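Local coordinates for protein glucoamylase (Thermoanaerobacterium thermosaccharolyticum, PDB 1LF6) that hydrolyses alpha-1,4-linked glucans as a family 15 glucoamylase, releasing beta-D-glucose from the non-reducing chain ends, at residues I323-G328 and D579-P584; G335-V340 and I634-W639; I519-G524 and E588-A593. All coordinates share one frame; numbering follows the deposited sequence.

Contact 1. Residues I323-G328 and D579-P584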
ATOM      1  N   ILE A 323      -5.637  -1.899   4.482  1.00 28.72           N
ATOM      2  CA  ILE A 323      -5.703  -2.889   5.544  1.00 31.84           C
ATOM      3  C   ILE A 323      -6.319  -4.141   4.928  1.00 33.33           C
ATOM      4  O   ILE A 323      -7.531  -4.346   5.001  1.00 33.95           O
ATOM      5  CB  ILE A 323      -6.586  -2.386   6.697  1.00 31.96           C
ATOM      6  CG1 ILE A 323      -6.007  -1.079   7.240  1.00 31.82           C
ATOM      7  CG2 ILE A 323      -6.683  -3.447   7.785  1.00 34.00           C
ATOM      8  CD1 ILE A 323      -6.891  -0.380   8.234  1.00 32.35           C
ATOM      9  N   PRO A 324      -5.487  -4.996   4.312  1.00 35.51           N
ATOM     10  CA  PRO A 324      -5.944  -6.233   3.669  1.00 38.04           C
ATOM     11  C   PRO A 324      -7.046  -6.987   4.400  1.00 40.54           C
ATOM     12  O   PRO A 324      -6.990  -7.180   5.615  1.00 38.70           O
ATOM     13  CB  PRO A 324      -4.657  -7.053   3.520  1.00 36.66           C
ATOM     14  CG  PRO A 324      -3.743  -6.477   4.556  1.00 37.81           C
ATOM     15  CD  PRO A 324      -4.024  -5.004   4.450  1.00 35.40           C
ATOM     16  N   TRP A 325      -8.053  -7.399   3.635  1.00 44.10           N
ATOM     17  CA  TRP A 325      -9.183  -8.136   4.178  1.00 47.03           C
ATOM     18  C   TRP A 325      -9.742  -7.411   5.398  1.00 49.32           C
ATOM     19  O   TRP A 325     -10.219  -8.039   6.348  1.00 50.54           O
ATOM     20  CB  TRP A 325      -8.737  -9.555   4.541  1.00 47.05           C
ATOM     21  CG  TRP A 325      -8.133 -10.274   3.368  1.00 47.67           C
ATOM     22  CD1 TRP A 325      -8.786 -10.705   2.247  1.00 47.90           C
ATOM     23  CD2 TRP A 325      -6.747 -10.593   3.170  1.00 46.93           C
ATOM     24  NE1 TRP A 325      -7.895 -11.267   1.366  1.00 46.13           N
ATOM     25  CE2 TRP A 325      -6.637 -11.213   1.905  1.00 46.81           C
ATOM     26  CE3 TRP A 325      -5.587 -10.413   3.940  1.00 47.18           C
ATOM     27  CZ2 TRP A 325      -5.412 -11.655   1.388  1.00 46.66           C
ATOM     28  CZ3 TRP A 325      -4.367 -10.853   3.425  1.00 46.55           C
ATOM     29  CH2 TRP A 325      -4.291 -11.467   2.161  1.00 46.54           C
ATOM     30  N   GLY A 326      -9.679  -6.080   5.351  1.00 51.04           N
ATOM     31  CA  GLY A 326     -10.172  -5.258   6.442  1.00 52.40           C
ATOM     32  C   GLY A 326     -11.603  -5.574   6.821  1.00 53.81           C
ATOM     33  O   GLY A 326     -11.987  -5.445   7.985  1.00 53.84           O
ATOM     34  N   ASP A 327     -12.395  -5.985   5.835  1.00 55.18           N
ATOM     35  CA  ASP A 327     -13.794  -6.332   6.060  1.00 56.54           C
ATOM     36  C   ASP A 327     -13.896  -7.392   7.155  1.00 56.60           C
ATOM     37  O   ASP A 327     -14.847  -7.401   7.939  1.00 57.20           O
ATOM     38  CB  ASP A 327     -14.415  -6.868   4.767  1.00 57.60           C
ATOM     39  CG  ASP A 327     -15.869  -7.260   4.936  1.00 58.40           C
ATOM     40  OD1 ASP A 327     -16.396  -7.978   4.060  1.00 59.23           O
ATOM     41  OD2 ASP A 327     -16.491  -6.845   5.940  1.00 58.89           O
ATOM     42  N   GLY A 328     -12.908  -8.281   7.199  1.00 55.89           N
ATOM     43  CA  GLY A 328     -12.899  -9.335   8.198  1.00 55.31           C
ATOM     44  C   GLY A 328     -11.984  -9.046   9.375  1.00 55.07           C
ATOM     45  O   GLY A 328     -11.871  -9.863  10.290  1.00 54.70           O
ATOM     46  N   ASP A 579       1.142 -22.312  -1.289  1.00 16.15           N
ATOM     47  CA  ASP A 579       1.093 -21.042  -0.577  1.00 14.70           C
ATOM     48  C   ASP A 579      -0.331 -20.902  -0.043  1.00 14.78           C
ATOM     49  O   ASP A 579      -1.298 -21.135  -0.770  1.00 13.84           O
ATOM     50  CB  ASP A 579       1.427 -19.896  -1.540  1.00 14.44           C
ATOM     51  CG  ASP A 579       1.392 -18.528  -0.873  1.00 14.71           C
ATOM     52  OD1 ASP A 579       1.221 -18.449   0.362  1.00 11.40           O
ATOM     53  OD2 ASP A 579       1.547 -17.522  -1.599  1.00 15.09           O
ATOM     54  N   GLY A 580      -0.467 -20.539   1.228  1.00 15.52           N
ATOM     55  CA  GLY A 580      -1.796 -20.398   1.793  1.00 16.45           C
ATOM     56  C   GLY A 580      -2.192 -18.973   2.126  1.00 16.57           C
ATOM     57  O   GLY A 580      -3.289 -18.741   2.622  1.00 17.24           O
ATOM     58  N   TYR A 581      -1.312 -18.016   1.844  1.00 17.18           N
ATOM     59  CA  TYR A 581      -1.583 -16.613   2.144  1.00 19.07           C
ATOM     60  C   TYR A 581      -2.565 -15.952   1.167  1.00 19.68           C
ATOM     61  O   TYR A 581      -2.161 -15.209   0.272  1.00 17.62           O
ATOM     62  CB  TYR A 581      -0.263 -15.828   2.174  1.00 19.68           C
ATOM     63  CG  TYR A 581      -0.397 -14.400   2.666  1.00 19.87           C
ATOM     64  CD1 TYR A 581      -0.089 -13.324   1.834  1.00 21.36           C
ATOM     65  CD2 TYR A 581      -0.820 -14.125   3.967  1.00 18.94           C
ATOM     66  CE1 TYR A 581      -0.196 -12.008   2.287  1.00 21.09           C
ATOM     67  CE2 TYR A 581      -0.930 -12.813   4.431  1.00 20.21           C
ATOM     68  CZ  TYR A 581      -0.616 -11.760   3.581  1.00 21.38           C
ATOM     69  OH  TYR A 581      -0.727 -10.462   4.032  1.00 20.63           O
ATOM     70  N   GLY A 582      -3.857 -16.219   1.352  1.00 21.44           N
ATOM     71  CA  GLY A 582      -4.869 -15.633   0.482  1.00 23.66           C
ATOM     72  C   GLY A 582      -6.267 -16.176   0.734  1.00 25.74           C
ATOM     73  O   GLY A 582      -6.442 -17.075   1.551  1.00 24.11           O
ATOM     74  N   GLU A 583      -7.267 -15.643   0.030  1.00 29.50           N
ATOM     75  CA  GLU A 583      -8.649 -16.097   0.208  1.00 34.18           C
ATOM     76  C   GLU A 583      -8.803 -17.591  -0.034  1.00 37.05           C
ATOM     77  O   GLU A 583      -8.377 -18.108  -1.072  1.00 35.52           O
ATOM     78  CB  GLU A 583      -9.599 -15.331  -0.717  1.00 35.14           C
ATOM     79  CG  GLU A 583      -9.904 -13.927  -0.240  1.00 37.71           C
ATOM     80  CD  GLU A 583      -9.362 -12.867  -1.166  1.00 40.53           C
ATOM     81  OE1 GLU A 583      -8.280 -12.312  -0.886  1.00 42.30           O
ATOM     82  OE2 GLU A 583     -10.021 -12.572  -2.178  1.00 39.16           O
ATOM     83  N   PRO A 584      -9.429 -18.303   0.921  1.00 39.55           N
ATOM     84  CA  PRO A 584      -9.638 -19.750   0.816  1.00 42.43           C
ATOM     85  C   PRO A 584     -10.563 -20.105  -0.339  1.00 44.32           C
ATOM     86  O   PRO A 584     -10.367 -21.106  -1.027  1.00 45.58           O
ATOM     87  CB  PRO A 584     -10.228 -20.112   2.176  1.00 42.86           C
ATOM     88  CG  PRO A 584     -11.027 -18.895   2.512  1.00 42.23           C
ATOM     89  CD  PRO A 584     -10.092 -17.764   2.123  1.00 40.89           C
TER

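Contact 2. Residues G335-V340 and I634-W639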
ATOM      1  N   GLY A 335      -2.548  -2.081  11.166  1.00 64.65           N
ATOM      2  CA  GLY A 335      -1.645  -1.380  10.271  1.00 64.15           C
ATOM      3  C   GLY A 335      -0.452  -2.249   9.912  1.00 62.96           C
ATOM      4  O   GLY A 335       0.698  -1.819  10.013  1.00 63.80           O
ATOM      5  N   GLY A 336      -0.733  -3.485   9.502  1.00 62.01           N
ATOM      6  CA  GLY A 336       0.322  -4.410   9.129  1.00 57.75           C
ATOM      7  C   GLY A 336       1.168  -3.904   7.976  1.00 53.79           C
ATOM      8  O   GLY A 336       2.396  -3.918   8.054  1.00 54.15           O
ATOM      9  N   TYR A 337       0.521  -3.457   6.903  1.00 48.07           N
ATOM     10  CA  TYR A 337       1.242  -2.944   5.742  1.00 43.32           C
ATOM     11  C   TYR A 337       1.666  -1.485   5.917  1.00 40.56           C
ATOM     12  O   TYR A 337       2.275  -0.897   5.023  1.00 36.02           O
ATOM     13  CB  TYR A 337       0.393  -3.090   4.471  1.00 41.86           C
ATOM     14  CG  TYR A 337       0.321  -4.504   3.941  1.00 40.62           C
ATOM     15  CD1 TYR A 337      -0.383  -5.494   4.627  1.00 40.58           C
ATOM     16  CD2 TYR A 337       0.988  -4.865   2.768  1.00 38.90           C
ATOM     17  CE1 TYR A 337      -0.419  -6.805   4.162  1.00 38.60           C
ATOM     18  CE2 TYR A 337       0.958  -6.174   2.295  1.00 37.12           C
ATOM     19  CZ  TYR A 337       0.253  -7.138   2.999  1.00 37.50           C
ATOM     20  OH  TYR A 337       0.219  -8.436   2.550  1.00 34.30           O
ATOM     21  N   HIS A 338       1.341  -0.900   7.067  1.00 34.44           N
ATOM     22  CA  HIS A 338       1.714   0.487   7.334  1.00 32.42           C
ATOM     23  C   HIS A 338       3.057   0.522   8.047  1.00 30.11           C
ATOM     24  O   HIS A 338       3.349   1.447   8.804  1.00 28.31           O
ATOM     25  CB  HIS A 338       0.654   1.187   8.187  1.00 32.39           C
ATOM     26  CG  HIS A 338      -0.678   1.296   7.517  1.00 33.50           C
ATOM     27  ND1 HIS A 338      -1.521   0.217   7.352  1.00 35.96           N
ATOM     28  CD2 HIS A 338      -1.303   2.350   6.941  1.00 32.91           C
ATOM     29  CE1 HIS A 338      -2.607   0.601   6.705  1.00 34.64           C
ATOM     30  NE2 HIS A 338      -2.500   1.892   6.443  1.00 34.83           N
ATOM     31  N   LEU A 339       3.867  -0.501   7.798  1.00 24.73           N
ATOM     32  CA  LEU A 339       5.187  -0.599   8.392  1.00 22.91           C
ATOM     33  C   LEU A 339       6.217  -0.389   7.295  1.00 20.75           C
ATOM     34  O   LEU A 339       5.877  -0.388   6.111  1.00 20.48           O
ATOM     35  CB  LEU A 339       5.377  -1.975   9.040  1.00 22.66           C
ATOM     36  CG  LEU A 339       4.454  -2.253  10.227  1.00 23.23           C
ATOM     37  CD1 LEU A 339       4.544  -3.718  10.641  1.00 21.52           C
ATOM     38  CD2 LEU A 339       4.839  -1.339  11.380  1.00 23.24           C
ATOM     39  N   VAL A 340       7.469  -0.205   7.692  1.00 19.23           N
ATOM     40  CA  VAL A 340       8.546   0.015   6.739  1.00 17.74           C
ATOM     41  C   VAL A 340       9.423  -1.221   6.650  1.00 16.71           C
ATOM     42  O   VAL A 340       9.980  -1.671   7.651  1.00 16.03           O
ATOM     43  CB  VAL A 340       9.440   1.222   7.160  1.00 18.78           C
ATOM     44  CG1 VAL A 340      10.518   1.473   6.103  1.00 17.51           C
ATOM     45  CG2 VAL A 340       8.589   2.471   7.351  1.00 19.10           C
ATOM     46  N   ILE A 634      -2.624  -1.340  -8.573  1.00 16.86           N
ATOM     47  CA  ILE A 634      -2.257  -2.746  -8.666  1.00 16.14           C
ATOM     48  C   ILE A 634      -2.293  -3.366  -7.274  1.00 17.55           C
ATOM     49  O   ILE A 634      -1.688  -2.853  -6.327  1.00 17.21           O
ATOM     50  CB  ILE A 634      -0.831  -2.924  -9.252  1.00 14.98           C
ATOM     51  CG1 ILE A 634      -0.732  -2.227 -10.618  1.00 13.73           C
ATOM     52  CG2 ILE A 634      -0.504  -4.409  -9.392  1.00 12.79           C
ATOM     53  CD1 ILE A 634       0.674  -2.242 -11.220  1.00 15.87           C
ATOM     54  N   SER A 635      -3.008  -4.475  -7.157  1.00 16.24           N
ATOM     55  CA  SER A 635      -3.116  -5.165  -5.883  1.00 15.25           C
ATOM     56  C   SER A 635      -1.968  -6.147  -5.715  1.00 14.26           C
ATOM     57  O   SER A 635      -1.228  -6.431  -6.653  1.00 14.54           O
ATOM     58  CB  SER A 635      -4.446  -5.926  -5.796  1.00 14.37           C
ATOM     59  OG  SER A 635      -4.461  -7.021  -6.699  1.00 11.81           O
ATOM     60  N   GLU A 636      -1.826  -6.654  -4.500  1.00 14.81           N
ATOM     61  CA  GLU A 636      -0.803  -7.630  -4.184  1.00 13.74           C
ATOM     62  C   GLU A 636      -1.128  -8.946  -4.896  1.00 14.55           C
ATOM     63  O   GLU A 636      -0.235  -9.626  -5.407  1.00 12.75           O
ATOM     64  CB  GLU A 636      -0.776  -7.849  -2.673  1.00 15.03           C
ATOM     65  CG  GLU A 636       0.109  -8.986  -2.200  1.00 12.19           C
ATOM     66  CD  GLU A 636      -0.021  -9.211  -0.710  1.00 14.67           C
ATOM     67  OE1 GLU A 636       0.679  -8.520   0.056  1.00 13.30           O
ATOM     68  OE2 GLU A 636      -0.843 -10.068  -0.313  1.00 13.16           O
ATOM     69  N   GLN A 637      -2.416  -9.286  -4.942  1.00 14.05           N
ATOM     70  CA  GLN A 637      -2.858 -10.534  -5.558  1.00 14.37           C
ATOM     71  C   GLN A 637      -4.102 -10.407  -6.433  1.00 14.11           C
ATOM     72  O   GLN A 637      -4.944  -9.541  -6.200  1.00 13.56           O
ATOM     73  CB  GLN A 637      -3.158 -11.565  -4.462  1.00 12.23           C
ATOM     74  CG  GLN A 637      -2.002 -11.856  -3.527  1.00 11.30           C
ATOM     75  CD  GLN A 637      -2.376 -12.847  -2.444  1.00 11.72           C
ATOM     76  OE1 GLN A 637      -2.961 -13.895  -2.721  1.00 12.98           O
ATOM     77  NE2 GLN A 637      -2.036 -12.523  -1.205  1.00 12.91           N
ATOM     78  N   VAL A 638      -4.210 -11.294  -7.427  1.00 15.29           N
ATOM     79  CA  VAL A 638      -5.357 -11.348  -8.333  1.00 14.51           C
ATOM     80  C   VAL A 638      -5.824 -12.802  -8.472  1.00 15.64           C
ATOM     81  O   VAL A 638      -5.040 -13.736  -8.276  1.00 13.47           O
ATOM     82  CB  VAL A 638      -5.016 -10.811  -9.757  1.00 16.34           C
ATOM     83  CG1 VAL A 638      -4.603  -9.343  -9.679  1.00 13.25           C
ATOM     84  CG2 VAL A 638      -3.921 -11.658 -10.388  1.00 12.93           C
ATOM     85  N   TRP A 639      -7.100 -12.988  -8.811  1.00 15.51           N
ATOM     86  CA  TRP A 639      -7.680 -14.324  -8.977  1.00 16.07           C
ATOM     87  C   TRP A 639      -7.186 -15.020 -10.240  1.00 17.28           C
ATOM     88  O   TRP A 639      -6.901 -14.368 -11.248  1.00 18.26           O
ATOM     89  CB  TRP A 639      -9.209 -14.238  -9.030  1.00 17.11           C
ATOM     90  CG  TRP A 639      -9.843 -13.756  -7.770  1.00 16.07           C
ATOM     91  CD1 TRP A 639     -10.272 -12.490  -7.496  1.00 18.20           C
ATOM     92  CD2 TRP A 639     -10.160 -14.546  -6.621  1.00 17.36           C
ATOM     93  NE1 TRP A 639     -10.845 -12.444  -6.249  1.00 16.47           N
ATOM     94  CE2 TRP A 639     -10.791 -13.694  -5.690  1.00 16.50           C
ATOM     95  CE3 TRP A 639      -9.974 -15.893  -6.288  1.00 18.46           C
ATOM     96  CZ2 TRP A 639     -11.237 -14.145  -4.446  1.00 19.27           C
ATOM     97  CZ3 TRP A 639     -10.420 -16.340  -5.045  1.00 21.36           C
ATOM     98  CH2 TRP A 639     -11.044 -15.464  -4.142  1.00 18.86           C
TER

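Contact 3. Residues I519-G524 and E588-A593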
ATOM      1  N   ILE A 519       4.850 -25.311   5.837  1.00 17.66           N
ATOM      2  CA  ILE A 519       4.384 -24.160   5.076  1.00 17.82           C
ATOM      3  C   ILE A 519       3.483 -23.308   5.958  1.00 17.75           C
ATOM      4  O   ILE A 519       2.598 -23.826   6.638  1.00 15.62           O
ATOM      5  CB  ILE A 519       3.599 -24.596   3.817  1.00 17.10           C
ATOM      6  CG1 ILE A 519       4.485 -25.467   2.921  1.00 18.34           C
ATOM      7  CG2 ILE A 519       3.113 -23.369   3.053  1.00 14.19           C
ATOM      8  CD1 ILE A 519       5.708 -24.751   2.360  1.00 20.73           C
ATOM      9  N   ALA A 520       3.720 -22.001   5.940  1.00 16.61           N
ATOM     10  CA  ALA A 520       2.946 -21.064   6.741  1.00 17.30           C
ATOM     11  C   ALA A 520       1.492 -20.999   6.305  1.00 16.86           C
ATOM     12  O   ALA A 520       1.102 -21.599   5.306  1.00 17.86           O
ATOM     13  CB  ALA A 520       3.571 -19.670   6.660  1.00 17.23           C
ATOM     14  N   ASN A 521       0.689 -20.273   7.075  1.00 19.55           N
ATOM     15  CA  ASN A 521      -0.725 -20.092   6.767  1.00 21.83           C
ATOM     16  C   ASN A 521      -1.457 -21.404   6.465  1.00 22.32           C
ATOM     17  O   ASN A 521      -2.242 -21.478   5.522  1.00 22.10           O
ATOM     18  CB  ASN A 521      -0.857 -19.133   5.579  1.00 21.43           C
ATOM     19  CG  ASN A 521      -0.027 -17.876   5.761  1.00 24.83           C
ATOM     20  OD1 ASN A 521      -0.255 -17.101   6.693  1.00 25.74           O
ATOM     21  ND2 ASN A 521       0.954 -17.676   4.878  1.00 23.74           N
ATOM     22  N   GLY A 522      -1.187 -22.428   7.270  1.00 23.72           N
ATOM     23  CA  GLY A 522      -1.826 -23.724   7.099  1.00 24.71           C
ATOM     24  C   GLY A 522      -1.527 -24.458   5.806  1.00 26.00           C
ATOM     25  O   GLY A 522      -2.247 -25.389   5.433  1.00 26.11           O
ATOM     26  N   GLY A 523      -0.457 -24.060   5.129  1.00 26.63           N
ATOM     27  CA  GLY A 523      -0.093 -24.682   3.864  1.00 26.58           C
ATOM     28  C   GLY A 523       0.213 -26.172   3.876  1.00 27.07           C
ATOM     29  O   GLY A 523       0.097 -26.831   2.843  1.00 28.42           O
ATOM     30  N   GLY A 524       0.615 -26.709   5.025  1.00 26.49           N
ATOM     31  CA  GLY A 524       0.928 -28.128   5.101  1.00 24.23           C
ATOM     32  C   GLY A 524       2.399 -28.449   5.314  1.00 22.84           C
ATOM     33  O   GLY A 524       3.232 -27.555   5.474  1.00 21.45           O
ATOM     34  N   GLU A 588     -14.939 -16.276   0.617  1.00 53.51           N
ATOM     35  CA  GLU A 588     -14.388 -16.141   1.962  1.00 52.99           C
ATOM     36  C   GLU A 588     -13.135 -15.280   2.010  1.00 52.73           C
ATOM     37  O   GLU A 588     -12.291 -15.340   1.116  1.00 53.63           O
ATOM     38  CB  GLU A 588     -14.077 -17.518   2.541  1.00 53.43           C
ATOM     39  CG  GLU A 588     -15.282 -18.426   2.649  1.00 54.52           C
ATOM     40  CD  GLU A 588     -14.902 -19.817   3.096  1.00 56.19           C
ATOM     41  OE1 GLU A 588     -14.390 -19.956   4.229  1.00 58.39           O
ATOM     42  OE2 GLU A 588     -15.105 -20.770   2.315  1.00 55.76           O
ATOM     43  N   LEU A 589     -13.020 -14.489   3.071  1.00 51.99           N
ATOM     44  CA  LEU A 589     -11.879 -13.602   3.264  1.00 51.67           C
ATOM     45  C   LEU A 589     -10.757 -14.317   4.013  1.00 51.74           C
ATOM     46  O   LEU A 589     -10.999 -15.284   4.736  1.00 51.94           O
ATOM     47  CB  LEU A 589     -12.317 -12.365   4.052  1.00 50.87           C
ATOM     48  CG  LEU A 589     -13.447 -11.546   3.419  1.00 50.51           C
ATOM     49  CD1 LEU A 589     -14.081 -10.645   4.468  1.00 50.49           C
ATOM     50  CD2 LEU A 589     -12.903 -10.742   2.246  1.00 49.20           C
ATOM     51  N   TYR A 590      -9.531 -13.836   3.837  1.00 51.93           N
ATOM     52  CA  TYR A 590      -8.372 -14.426   4.502  1.00 52.10           C
ATOM     53  C   TYR A 590      -8.342 -14.056   5.985  1.00 52.56           C
ATOM     54  O   TYR A 590      -8.373 -12.874   6.342  1.00 52.18           O
ATOM     55  CB  TYR A 590      -7.074 -13.950   3.842  1.00 51.26           C
ATOM     56  CG  TYR A 590      -5.832 -14.335   4.616  1.00 50.33           C
ATOM     57  CD1 TYR A 590      -5.322 -15.627   4.557  1.00 49.49           C
ATOM     58  CD2 TYR A 590      -5.198 -13.414   5.452  1.00 50.68           C
ATOM     59  CE1 TYR A 590      -4.215 -15.996   5.316  1.00 49.22           C
ATOM     60  CE2 TYR A 590      -4.091 -13.774   6.218  1.00 49.43           C
ATOM     61  CZ  TYR A 590      -3.606 -15.069   6.146  1.00 49.70           C
ATOM     62  OH  TYR A 590      -2.530 -15.444   6.923  1.00 49.99           O
ATOM     63  N   HIS A 591      -8.277 -15.071   6.845  1.00 52.57           N
ATOM     64  CA  HIS A 591      -8.231 -14.852   8.285  1.00 52.11           C
ATOM     65  C   HIS A 591      -7.096 -15.634   8.943  1.00 51.89           C
ATOM     66  O   HIS A 591      -7.092 -15.831  10.158  1.00 52.69           O
ATOM     67  CB  HIS A 591      -9.567 -15.236   8.934  1.00 52.81           C
ATOM     68  CG  HIS A 591     -10.683 -14.281   8.636  1.00 54.37           C
ATOM     69  ND1 HIS A 591     -11.328 -14.237   7.418  1.00 54.64           N
ATOM     70  CD2 HIS A 591     -11.258 -13.321   9.400  1.00 54.89           C
ATOM     71  CE1 HIS A 591     -12.252 -13.291   7.443  1.00 54.58           C
ATOM     72  NE2 HIS A 591     -12.229 -12.720   8.635  1.00 54.36           N
ATOM     73  N   GLY A 592      -6.136 -16.083   8.137  1.00 50.37           N
ATOM     74  CA  GLY A 592      -5.011 -16.826   8.681  1.00 48.29           C
ATOM     75  C   GLY A 592      -4.660 -18.101   7.937  1.00 47.07           C
ATOM     76  O   GLY A 592      -3.500 -18.514   7.923  1.00 46.73           O
ATOM     77  N   ALA A 593      -5.660 -18.728   7.320  1.00 46.26           N
ATOM     78  CA  ALA A 593      -5.454 -19.968   6.571  1.00 43.54           C
ATOM     79  C   ALA A 593      -6.388 -20.042   5.365  1.00 42.03           C
ATOM     80  O   ALA A 593      -7.604 -20.182   5.516  1.00 42.68           O
ATOM     81  CB  ALA A 593      -5.676 -21.169   7.480  1.00 43.66           C
TER

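Contact 1. Residues I323-G328 and D579-P584
W325 reaches across to Y581, G582 and E583 through the rim of its indole. It is the third residue of the type II turn I323-G326, and its CB points toward 579-584. CG lies anti to the carbonyl carbon and beside the backbone N (chi1 -56°), and the indole extends toward 579-584. CD1 passes 3.6 Å from E583 OE1. Next round the ring, NE1 donates a nearly straight, unusually short hydrogen bond (2.5 Å) to E583 OE1, which lies in the indole plane although the donor sits well above the plane of the carboxylate. Tryptophan suits the place because it has both an edge N-H for the carboxylate and a carbon edge for the tyrosine face. W325 is probably a substrate-binding residue of the (alpha/alpha) barrel, as in a close relative. On the benzo side CZ2 lies 4.1 Å from G582 CA. CZ3 and CH2 then drop onto one face of Y581 in a T-shaped stack, planes at 89°, with CH2 4.0 Å from Y581 CZ. The hydroxyl of Y581 runs on to bond Y337, while E583 OE2 takes the backbone N-H of D647.

Contact 2. Residues G335-V340 and I634-W639
Two loops of the (alpha/alpha) barrel, one leading into helix 342-355 and the other into helix 653-668, meet beside the probable substrate-binding tryptophan through Y337 and E636. The backbones stay far apart, the CA atoms of Y337 and E636, the nearest pair, being 11.2 Å from each other, so long side chains must span the gap. Y337 turns its CB toward the partner and ends in a hydroxyl that donates to E636 OE1 at 2.5 Å. E636 answers with an extended arm, CG anti to the backbone N (chi1 172°). The hydroxyl approaches OE1 on its syn lone pair, the side facing OE2, and the ring and carboxylate planes are turned 44° apart. On the other oxygen, Q637 NE2 donates to E636 OE2 at 2.9 Å from the anti side, with that acceptor lying nearly in the plane of its amide. The carboxylate is therefore fixed at both oxygens, and its rotation with it. With an alanine in place of E636, the Y337 hydroxyl would probably lose its carboxylate partner, keeping its bond with the Y581 hydroxyl, and Q637 NE2 would lose one of its two acceptors, the other being Y581 O. The two hydroxyls and the carboxylate are linked in a chain of hydrogen bonds. Loops carrying such polar side chains line the sugar-binding pocket in the (alpha/alpha) barrels of family 15 glycosidases.

Contact 3. Residues I519-G524 and E588-A593
The CA atoms of N521 and A593 come within 4.7 Å of each other where the type I' turn A520-G523 rests against the loop 588-593. The turn joins strand 516-519 to strand 524-527 and is closed by G523 N donating to A520 O at 2.9 Å. Its two central residues both have positive phi, and they are the classic Asn-Gly pair of this turn type: asparagine tolerates the left-handed conformation better than most residues, and glycine adopts it freely. A CB on G522 would also be crowded against A593 CB. The backbones touch directly: N521 CA makes a CA-H...O contact to G592 O at 3.4 Å, and N521 O lies 3.7 Å from A593 CA.

The side-chain link belongs to N521 and Y590. Y590 extends its ring with CG anti to the backbone N (chi1 170°), bringing the hydroxyl to N521 OD1, to which it donates at 2.8 Å. The donor stands about 50° above the plane of the amide instead of on a lone pair, and amide and ring are nearly perpendicular, at 79°. Tyrosine suits the place because it offers a polar tip for the turn and a broad ring for its neighbours: the same ring meets W325 and packs edge-to-face with Y581, so this surface turn is tied to the probable substrate-binding tryptophan through one residue. N521 also touches E439, next in sequence to the probable proton donor E438.

Within 588-593 the chain folds back over Y590, and G592 has backbone angles that would strain a residue with a CB, consistent with glycine at this bend. It lays its backbone N 3.3 Å above the centre of the Y590 ring.

Along the chain the segments run 323-328, 335-340, 519-524, 579-584, 588-593 and 634-639, so contact 1 alternates with both others, while contact 3 is nested inside the loop closed by contact 2. All lie in connecting loops of the family 15 catalytic region. Contact 1 is the middle member: its centre is about 8 Å from that of contact 3 and about 10 Å from that of contact 2, whereas contacts 2 and 3 do not touch and have centres about 16 Å apart. Together they run from near the chain's centre outward to its surface, joining sequence-distant loops into a cluster close to, and probably bordering, the site of the probable catalytic residues E435 and E438.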